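Local coordinates for putative laminarinase (Phanerochaete chrysosporium, PDB 2W39), which probably hydrolyses glycosidic bonds in beta-glucans such as laminarin and lichenin, as a secreted glycoside hydrolase of family 16, at residues A[127-140]-A[155-169]. Residues are numbered along the deposited sequence; the frame is centred on the assembly and turned at random. Where two conformers were deposited one is given.
Sequences PNAMTLHTGANCAM and CDVNTDGNTGCGVQA. With LGC (D-glucono-1,5-lactone), chain D; BGC (beta-D-glucopyranose), chain B.
Cys155 N donates to Cys138 O at 2.8 Å, with an N-H...O angle of 150°, and Cys138 is itself disulfide-bonded to Cys236. His133 ND1 donates to Asn162 OD1 at 2.7 Å. The donor sits above the amide plane rather than on a lone pair, and ring and amide are steeply turned against each other; Asn162 was modelled in two conformers, so this bond holds for one of them. Its ND2 faces O2 of the bound sugar, giving a hydrogen bond to glucose and a weak one to the lactone that overlaps it. The same O2 lies over one face of the imidazole, while Gly164 CA makes a CH-pi contact with the opposite face, 4.2 Å from the centroid. His133 NE2 lies 2.8 Å from lactone O1 and makes a weak hydrogen bond with Asp117. A side chain on Gly164 would collide with Leu132 O and Thr131 CG2. Val157 CG1 meets His133 CB at 3.5 Å and borders the ring edge. Replacing His133 with an alanine would probably leave Asn162 OD1 without this N-H and its amide held by less, remove the NE2 approach to the lactone and the weak bond with Asp117, and open a gap between Gly164 and the sugar. Strands 129-133 and 165-168 run antiparallel, 168° between their directions, as neighbours in one sheet of the family 16 beta-sandwich. Met130 with Val167 and Leu132 with Cys165 form hydrogen-bonded pairs whose side chains face the second sheet, where Phe231 and Ala229 meet Leu132 and Val167. There the bent Met130 chain brings CE within 3.9 Å of Ala169 CB. Cys165 SG lies between its backbone N and carbonyl carbon (chi1 54°), which places it 3.6 Å from Leu132 CB and joined to Cys155 SG in a disulfide (2.0 Å). Met140 CE packs against Cys155 SG.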
ATOM      1  N   PRO A 127       4.057 -12.348  -5.091  1.00  6.53           N
ATOM      2  CA  PRO A 127       2.762 -11.796  -4.714  1.00  6.46           C
ATOM      3  C   PRO A 127       2.848 -10.587  -3.787  1.00  5.78           C
ATOM      4  O   PRO A 127       3.917 -10.191  -3.316  1.00  6.23           O
ATOM      5  CB  PRO A 127       2.118 -12.962  -3.973  1.00  7.19           C
ATOM      6  CG  PRO A 127       3.266 -13.582  -3.253  1.00  8.44           C
ATOM      7  CD  PRO A 127       4.428 -13.481  -4.214  1.00  7.91           C
ATOM      8  N   ASN A 128       1.682 -10.015  -3.521  1.00  5.42           N
ATOM      9  CA  ASN A 128       1.541  -8.938  -2.559  1.00  5.20           C
ATOM     10  C   ASN A 128       1.953  -9.410  -1.168  1.00  4.80           C
ATOM     11  O   ASN A 128       1.745 -10.568  -0.810  1.00  5.73           O
ATOM     12  CB  ASN A 128       0.081  -8.495  -2.503  1.00  5.38           C
ATOM     13  CG  ASN A 128      -0.101  -7.245  -1.680  1.00  4.93           C
ATOM     14  OD1 ASN A 128       0.547  -6.244  -1.948  1.00  5.56           O
ATOM     15  ND2 ASN A 128      -0.952  -7.305  -0.659  1.00  5.05           N
ATOM     16  N   ALA A 129       2.502  -8.479  -0.404  1.00  4.93           N
ATOM     17  CA  ALA A 129       2.820  -8.707   1.008  1.00  5.58           C
ATOM     18  C   ALA A 129       1.951  -7.790   1.865  1.00  5.16           C
ATOM     19  O   ALA A 129       1.828  -6.597   1.567  1.00  5.67           O
ATOM     20  CB  ALA A 129       4.297  -8.440   1.277  1.00  6.75           C
ATOM     21  N   MET A 130       1.409  -8.344   2.950  1.00  5.06           N
ATOM     22  CA  MET A 130       0.611  -7.623   3.938  1.00  5.22           C
ATOM     23  C   MET A 130       1.333  -7.823   5.266  1.00  5.03           C
ATOM     24  O   MET A 130       1.625  -8.959   5.647  1.00  5.35           O
ATOM     25  CB  MET A 130      -0.800  -8.193   3.972  1.00  5.75           C
ATOM     26  CG  MET A 130      -1.518  -7.942   2.628  1.00  5.95           C
ATOM     27  SD  MET A 130      -2.557  -9.299   2.036  1.00  6.21           S
ATOM     28  CE  MET A 130      -1.294 -10.553   1.717  1.00  7.83           C
ATOM     29  N   THR A 131       1.655  -6.726   5.954  1.00  5.33           N
ATOM     30  CA  THR A 131       2.651  -6.769   7.026  1.00  5.50           C
ATOM     31  C   THR A 131       2.284  -5.792   8.122  1.00  5.21           C
ATOM     32  O   THR A 131       1.848  -4.667   7.842  1.00  6.05           O
ATOM     33  CB  THR A 131       4.030  -6.379   6.451  1.00  6.41           C
ATOM     34  OG1 THR A 131       4.314  -7.173   5.295  1.00  6.49           O
ATOM     35  CG2 THR A 131       5.137  -6.578   7.453  1.00  7.33           C
ATOM     36  N   LEU A 132       2.513  -6.206   9.369  1.00  5.82           N
ATOM     37  CA  LEU A 132       2.468  -5.244  10.473  1.00  5.77           C
ATOM     38  C   LEU A 132       3.872  -4.924  10.946  1.00  5.83           C
ATOM     39  O   LEU A 132       4.746  -5.805  10.990  1.00  5.82           O
ATOM     40  CB  LEU A 132       1.689  -5.763  11.683  1.00  5.65           C
ATOM     41  CG  LEU A 132       0.307  -6.348  11.430  1.00  6.26           C
ATOM     42  CD1 LEU A 132      -0.364  -6.664  12.747  1.00  7.20           C
ATOM     43  CD2 LEU A 132      -0.575  -5.438  10.590  1.00  6.54           C
ATOM     44  N   HIS A 133       4.078  -3.669  11.327  1.00  5.90           N
ATOM     45  CA  HIS A 133       5.309  -3.236  11.999  1.00  6.67           C
ATOM     46  C   HIS A 133       4.885  -2.566  13.291  1.00  6.52           C
ATOM     47  O   HIS A 133       4.040  -1.672  13.275  1.00  7.25           O
ATOM     48  CB  HIS A 133       6.067  -2.206  11.153  1.00  7.41           C
ATOM     49  CG  HIS A 133       6.416  -2.664   9.775  1.00  8.45           C
ATOM     50  ND1 HIS A 133       7.714  -2.832   9.351  1.00  9.78           N
ATOM     51  CD2 HIS A 133       5.635  -2.945   8.703  1.00  9.05           C
ATOM     52  CE1 HIS A 133       7.720  -3.214   8.085  1.00 10.35           C
ATOM     53  NE2 HIS A 133       6.470  -3.296   7.670  1.00 10.79           N
ATOM     54  N   THR A 134       5.470  -3.007  14.406  1.00  6.75           N
ATOM     55  CA  THR A 134       5.085  -2.526  15.725  1.00  7.20           C
ATOM     56  C   THR A 134       6.327  -2.341  16.585  1.00  7.36           C
ATOM     57  O   THR A 134       7.450  -2.682  16.184  1.00  7.71           O
ATOM     58  CB  THR A 134       4.141  -3.525  16.444  1.00  7.56           C
ATOM     59  OG1 THR A 134       4.865  -4.727  16.740  1.00  7.53           O
ATOM     60  CG2 THR A 134       2.917  -3.863  15.608  1.00  8.79           C
ATOM     61  N   GLY A 135       6.100  -1.837  17.787  1.00  8.47           N
ATOM     62  CA  GLY A 135       7.084  -1.953  18.867  1.00  9.83           C
ATOM     63  C   GLY A 135       7.056  -3.315  19.546  1.00  9.84           C
ATOM     64  O   GLY A 135       6.504  -4.300  19.040  1.00  9.81           O
ATOM     65  N   ALA A 136       7.669  -3.366  20.723  1.00 10.38           N
ATOM     66  CA  ALA A 136       7.951  -4.613  21.414  1.00 10.69           C
ATOM     67  C   ALA A 136       6.726  -5.426  21.785  1.00 10.62           C
ATOM     68  O   ALA A 136       5.643  -4.871  22.033  1.00 10.76           O
ATOM     69  CB  ALA A 136       8.774  -4.332  22.663  1.00 12.02           C
ATOM     70  N   ASN A 137       6.921  -6.740  21.819  0.50 10.46           N
ATOM     71  CA  ASN A 137       5.929  -7.684  22.321  0.50 10.74           C
ATOM     72  C   ASN A 137       4.690  -7.729  21.438  0.50  9.97           C
ATOM     73  O   ASN A 137       3.578  -7.395  21.864  0.50  9.92           O
ATOM     74  CB  ASN A 137       5.579  -7.405  23.793  0.50 11.49           C
ATOM     75  CG  ASN A 137       4.762  -8.514  24.415  0.50 12.28           C
ATOM     76  OD1 ASN A 137       4.907  -9.678  24.054  0.50 14.32           O
ATOM     77  ND2 ASN A 137       3.891  -8.155  25.348  0.50 13.62           N
ATOM     78  N   CYS A 138       4.905  -8.124  20.187  1.00  9.54           N
ATOM     79  CA  CYS A 138       3.824  -8.354  19.257  1.00  8.74           C
ATOM     80  C   CYS A 138       4.294  -9.401  18.261  1.00  8.23           C
ATOM     81  O   CYS A 138       5.124  -9.119  17.396  1.00  8.44           O
ATOM     82  CB  CYS A 138       3.424  -7.048  18.565  1.00  8.70           C
ATOM     83  SG  CYS A 138       2.096  -7.240  17.361  1.00  8.81           S
ATOM     84  N   ALA A 139       3.733 -10.602  18.366  1.00  8.32           N
ATOM     85  CA  ALA A 139       4.056 -11.712  17.480  1.00  8.84           C
ATOM     86  C   ALA A 139       2.757 -12.366  17.005  1.00  8.04           C
ATOM     87  O   ALA A 139       1.675 -12.032  17.511  1.00  8.95           O
ATOM     88  CB  ALA A 139       4.968 -12.732  18.172  1.00  9.68           C
ATOM     89  N   MET A 140       2.893 -13.303  16.060  1.00  8.38           N
ATOM     90  CA  MET A 140       1.764 -13.970  15.434  1.00  8.32           C
ATOM     91  C   MET A 140       1.930 -15.479  15.579  1.00  9.36           C
ATOM     92  O   MET A 140       3.053 -15.995  15.529  1.00 10.07           O
ATOM     93  CB  MET A 140       1.682 -13.596  13.950  1.00  8.20           C
ATOM     94  CG  MET A 140       1.365 -12.123  13.722  1.00  7.99           C
ATOM     95  SD  MET A 140      -0.294 -11.728  14.344  1.00  6.90           S
ATOM     96  CE  MET A 140      -0.050 -10.119  15.109  1.00  7.79           C
ATOM     97  N   CYS A 155       6.410  -9.144  14.857  1.00  7.51           N
ATOM     98  CA  CYS A 155       6.055  -7.837  14.279  1.00  7.44           C
ATOM     99  C   CYS A 155       6.920  -6.690  14.786  1.00  7.73           C
ATOM    100  O   CYS A 155       6.886  -5.602  14.210  1.00  7.41           O
ATOM    101  CB  CYS A 155       4.594  -7.479  14.577  1.00  7.09           C
ATOM    102  SG  CYS A 155       3.379  -8.788  14.275  1.00  7.02           S
ATOM    103  N   ASP A 156       7.649  -6.921  15.883  1.00  8.25           N
ATOM    104  CA  ASP A 156       8.442  -5.894  16.547  1.00  9.07           C
ATOM    105  C   ASP A 156       9.641  -5.535  15.697  1.00  9.54           C
ATOM    106  O   ASP A 156      10.565  -6.345  15.533  1.00 11.10           O
ATOM    107  CB  ASP A 156       8.915  -6.444  17.904  1.00  9.52           C
ATOM    108  CG  ASP A 156       9.899  -5.538  18.620  1.00 10.13           C
ATOM    109  OD1 ASP A 156       9.950  -4.320  18.327  1.00 11.60           O
ATOM    110  OD2 ASP A 156      10.620  -6.062  19.507  1.00 12.56           O
ATOM    111  N   VAL A 157       9.667  -4.299  15.205  1.00  9.95           N
ATOM    112  CA  VAL A 157      10.737  -3.888  14.292  1.00 11.38           C
ATOM    113  C   VAL A 157      12.119  -3.863  14.964  1.00 12.63           C
ATOM    114  O   VAL A 157      13.144  -3.968  14.284  1.00 14.11           O
ATOM    115  CB  VAL A 157      10.457  -2.533  13.634  1.00 11.48           C
ATOM    116  CG1 VAL A 157       9.121  -2.549  12.897  1.00 12.81           C
ATOM    117  CG2 VAL A 157      10.447  -1.432  14.661  1.00 12.06           C
ATOM    118  N   ASN A 158      12.123  -3.739  16.291  1.00 13.03           N
ATOM    119  CA  ASN A 158      13.345  -3.655  17.089  1.00 14.49           C
ATOM    120  C   ASN A 158      14.073  -4.995  17.217  1.00 15.15           C
ATOM    121  O   ASN A 158      15.269  -5.030  17.556  1.00 16.15           O
ATOM    122  CB  ASN A 158      13.004  -3.116  18.489  1.00 14.68           C
ATOM    123  CG  ASN A 158      12.292  -1.757  18.451  1.00 16.67           C
ATOM    124  OD1 ASN A 158      11.130  -1.620  18.872  1.00 19.10           O
ATOM    125  ND2 ASN A 158      12.987  -0.748  17.948  1.00 16.84           N
ATOM    126  N   THR A 159      13.357  -6.094  16.981  1.00 15.77           N
ATOM    127  CA  THR A 159      13.913  -7.438  17.180  1.00 16.82           C
ATOM    128  C   THR A 159      13.729  -8.391  15.985  1.00 17.67           C
ATOM    129  O   THR A 159      14.186  -9.547  16.041  1.00 18.99           O
ATOM    130  CB  THR A 159      13.359  -8.116  18.472  1.00 16.60           C
ATOM    131  OG1 THR A 159      11.931  -8.232  18.388  1.00 15.52           O
ATOM    132  CG2 THR A 159      13.745  -7.331  19.745  1.00 17.35           C
ATOM    133  N   ASP A 160      13.172  -7.872  14.882  0.50 18.65           N
ATOM    134  CA  ASP A 160      13.087  -8.614  13.603  0.50 19.38           C
ATOM    135  C   ASP A 160      13.945  -8.045  12.450  0.50 19.98           C
ATOM    136  O   ASP A 160      14.314  -8.777  11.522  0.50 20.63           O
ATOM    137  CB  ASP A 160      11.621  -8.850  13.152  0.50 19.49           C
ATOM    138  CG  ASP A 160      10.868  -7.558  12.797  0.50 19.19           C
ATOM    139  OD1 ASP A 160      11.486  -6.555  12.381  0.50 20.17           O
ATOM    140  OD2 ASP A 160       9.626  -7.554  12.917  0.50 18.89           O
ATOM    141  N   GLY A 161      14.268  -6.755  12.518  0.50 19.90           N
ATOM    142  CA  GLY A 161      15.089  -6.100  11.494  0.50 19.50           C
ATOM    143  C   GLY A 161      14.242  -5.190  10.624  0.50 19.17           C
ATOM    144  O   GLY A 161      14.529  -4.986   9.442  0.50 19.34           O
ATOM    145  N   ASN A 162      13.177  -4.610  11.123  0.50 18.74           N
ATOM    146  CA  ASN A 162      12.133  -3.939  10.348  0.50 18.03           C
ATOM    147  C   ASN A 162      11.688  -4.810   9.245  0.50 17.66           C
ATOM    148  O   ASN A 162      11.216  -4.272   8.287  0.50 17.51           O
ATOM    149  CB  ASN A 162      12.411  -2.468   9.805  0.50 18.09           C
ATOM    150  CG  ASN A 162      11.078  -1.699   9.436  0.50 16.78           C
ATOM    151  OD1 ASN A 162      10.121  -1.930  10.046  0.50 12.83           O
ATOM    152  ND2 ASN A 162      11.057  -0.840   8.416  0.50 19.02           N
ATOM    153  N   THR A 163      11.615  -6.126   9.457  1.00 16.92           N
ATOM    154  CA  THR A 163      10.861  -6.815   8.412  1.00 16.21           C
ATOM    155  C   THR A 163       9.365  -6.675   8.714  1.00 14.77           C
ATOM    156  O   THR A 163       8.547  -6.738   7.797  1.00 15.35           O
ATOM    157  CB  THR A 163      11.154  -8.318   8.311  1.00 16.65           C
ATOM    158  OG1 THR A 163      10.782  -8.961   9.530  1.00 18.11           O
ATOM    159  CG2 THR A 163      12.625  -8.578   8.014  1.00 17.83           C
ATOM    160  N   GLY A 164       9.015  -6.526   9.995  1.00 12.55           N
ATOM    161  CA  GLY A 164       7.613  -6.684  10.412  1.00 10.53           C
ATOM    162  C   GLY A 164       7.179  -8.143  10.345  1.00  8.82           C
ATOM    163  O   GLY A 164       7.968  -9.025   9.958  1.00 10.03           O
ATOM    164  N   CYS A 165       5.919  -8.404  10.711  1.00  7.07           N
ATOM    165  CA  CYS A 165       5.344  -9.741  10.563  1.00  6.77           C
ATOM    166  C   CYS A 165       4.473  -9.747   9.314  1.00  6.56           C
ATOM    167  O   CYS A 165       3.503  -8.998   9.221  1.00  6.80           O
ATOM    168  CB  CYS A 165       4.525 -10.140  11.786  1.00  7.23           C
ATOM    169  SG  CYS A 165       3.236  -8.936  12.245  1.00  6.72           S
ATOM    170  N   GLY A 166       4.882 -10.547   8.339  1.00  7.03           N
ATOM    171  CA  GLY A 166       4.326 -10.494   6.986  1.00  6.87           C
ATOM    172  C   GLY A 166       3.548 -11.727   6.584  1.00  6.93           C
ATOM    173  O   GLY A 166       3.769 -12.822   7.115  1.00  7.96           O
ATOM    174  N   VAL A 167       2.674 -11.536   5.604  1.00  6.63           N
ATOM    175  CA  VAL A 167       1.917 -12.599   4.978  1.00  6.62           C
ATOM    176  C   VAL A 167       1.957 -12.341   3.480  1.00  6.97           C
ATOM    177  O   VAL A 167       1.703 -11.217   3.029  1.00  6.73           O
ATOM    178  CB  VAL A 167       0.445 -12.607   5.456  1.00  6.89           C
ATOM    179  CG1 VAL A 167      -0.385 -13.659   4.701  1.00  7.87           C
ATOM    180  CG2 VAL A 167       0.367 -12.857   6.967  1.00  7.57           C
ATOM    181  N   GLN A 168       2.264 -13.387   2.712  0.50  6.86           N
ATOM    182  CA  GLN A 168       2.251 -13.328   1.248  0.50  7.37           C
ATOM    183  C   GLN A 168       0.892 -13.781   0.715  0.50  6.99           C
ATOM    184  O   GLN A 168       0.399 -14.845   1.103  0.50  7.02           O
ATOM    185  CB  GLN A 168       3.346 -14.244   0.681  0.50  7.94           C
ATOM    186  CG  GLN A 168       4.757 -13.917   1.150  0.50  9.60           C
ATOM    187  CD  GLN A 168       5.400 -12.806   0.353  0.50 11.22           C
ATOM    188  OE1 GLN A 168       5.687 -11.727   0.884  0.50 13.48           O
ATOM    189  NE2 GLN A 168       5.645 -13.064  -0.934  0.50 11.71           N
ATOM    190  N   ALA A 169       0.287 -12.996  -0.179  1.00  6.59           N
ATOM    191  CA  ALA A 169      -0.960 -13.411  -0.828  1.00  6.85           C
ATOM    192  C   ALA A 169      -0.751 -14.690  -1.646  1.00  6.79           C
ATOM    193  O   ALA A 169       0.357 -14.935  -2.136  1.00  7.73           O
ATOM    194  CB  ALA A 169      -1.501 -12.319  -1.708  1.00  7.03           C
TER
HETATM  195  C1  LGC D1301       7.250  -0.396   5.411  0.50 11.86           C
HETATM  196  C2  LGC D1301       8.131   0.582   6.128  0.50 11.11           C
HETATM  197  O5  LGC D1301       6.234   0.009   4.440  0.50 10.49           O
HETATM  198  O1  LGC D1301       7.384  -1.591   5.625  0.50 14.26           O
HETATM  199  O2  LGC D1301       8.056   0.377   7.552  0.50 10.42           O
HETATM  200  C3  LGC D1301       7.774   2.022   5.742  0.50  9.52           C
HETATM  201  O3  LGC D1301       8.875   2.897   6.044  0.50 10.31           O
HETATM  202  C4  LGC D1301       7.420   2.096   4.257  0.50  8.81           C
HETATM  203  O4  LGC D1301       7.343   3.446   3.809  0.50  6.75           O
HETATM  204  C5  LGC D1301       6.080   1.390   4.084  0.50  8.85           C
HETATM  205  C6  LGC D1301       5.489   1.445   2.678  0.50  7.31           C
HETATM  206  O6  LGC D1301       6.395   0.950   1.681  0.50  5.65           O
HETATM  207  C2  BGC B   1       8.163   0.299   5.777  0.50 18.32           C
HETATM  208  C3  BGC B   1       7.790   1.781   5.700  0.50 17.87           C
HETATM  209  C4  BGC B   1       7.431   2.114   4.261  0.50 18.15           C
HETATM  210  C5  BGC B   1       6.136   1.378   3.952  0.50 18.26           C
HETATM  211  C6  BGC B   1       5.618   1.717   2.561  0.50 18.06           C
HETATM  212  C1  BGC B   1       7.297  -0.645   4.917  0.50 18.30           C
HETATM  213  O1  BGC B   1       8.157  -1.488   4.127  0.50 15.68           O
HETATM  214  O2  BGC B   1       8.122  -0.135   7.146  0.50 19.09           O
HETATM  215  O3  BGC B   1       8.867   2.609   6.176  0.50 16.29           O
HETATM  216  O4  BGC B   1       7.260   3.519   4.082  0.50 18.48           O
HETATM  217  O5  BGC B   1       6.323  -0.045   4.037  0.50 19.12           O
HETATM  218  O6  BGC B   1       6.308   0.928   1.584  0.50 16.81           O
HETATM  219  O   HOH W   1       6.562 -11.338  -2.793  1.00 17.86           O
HETATM  220  O   HOH W   2       9.380  -7.920  21.052  1.00 13.65           O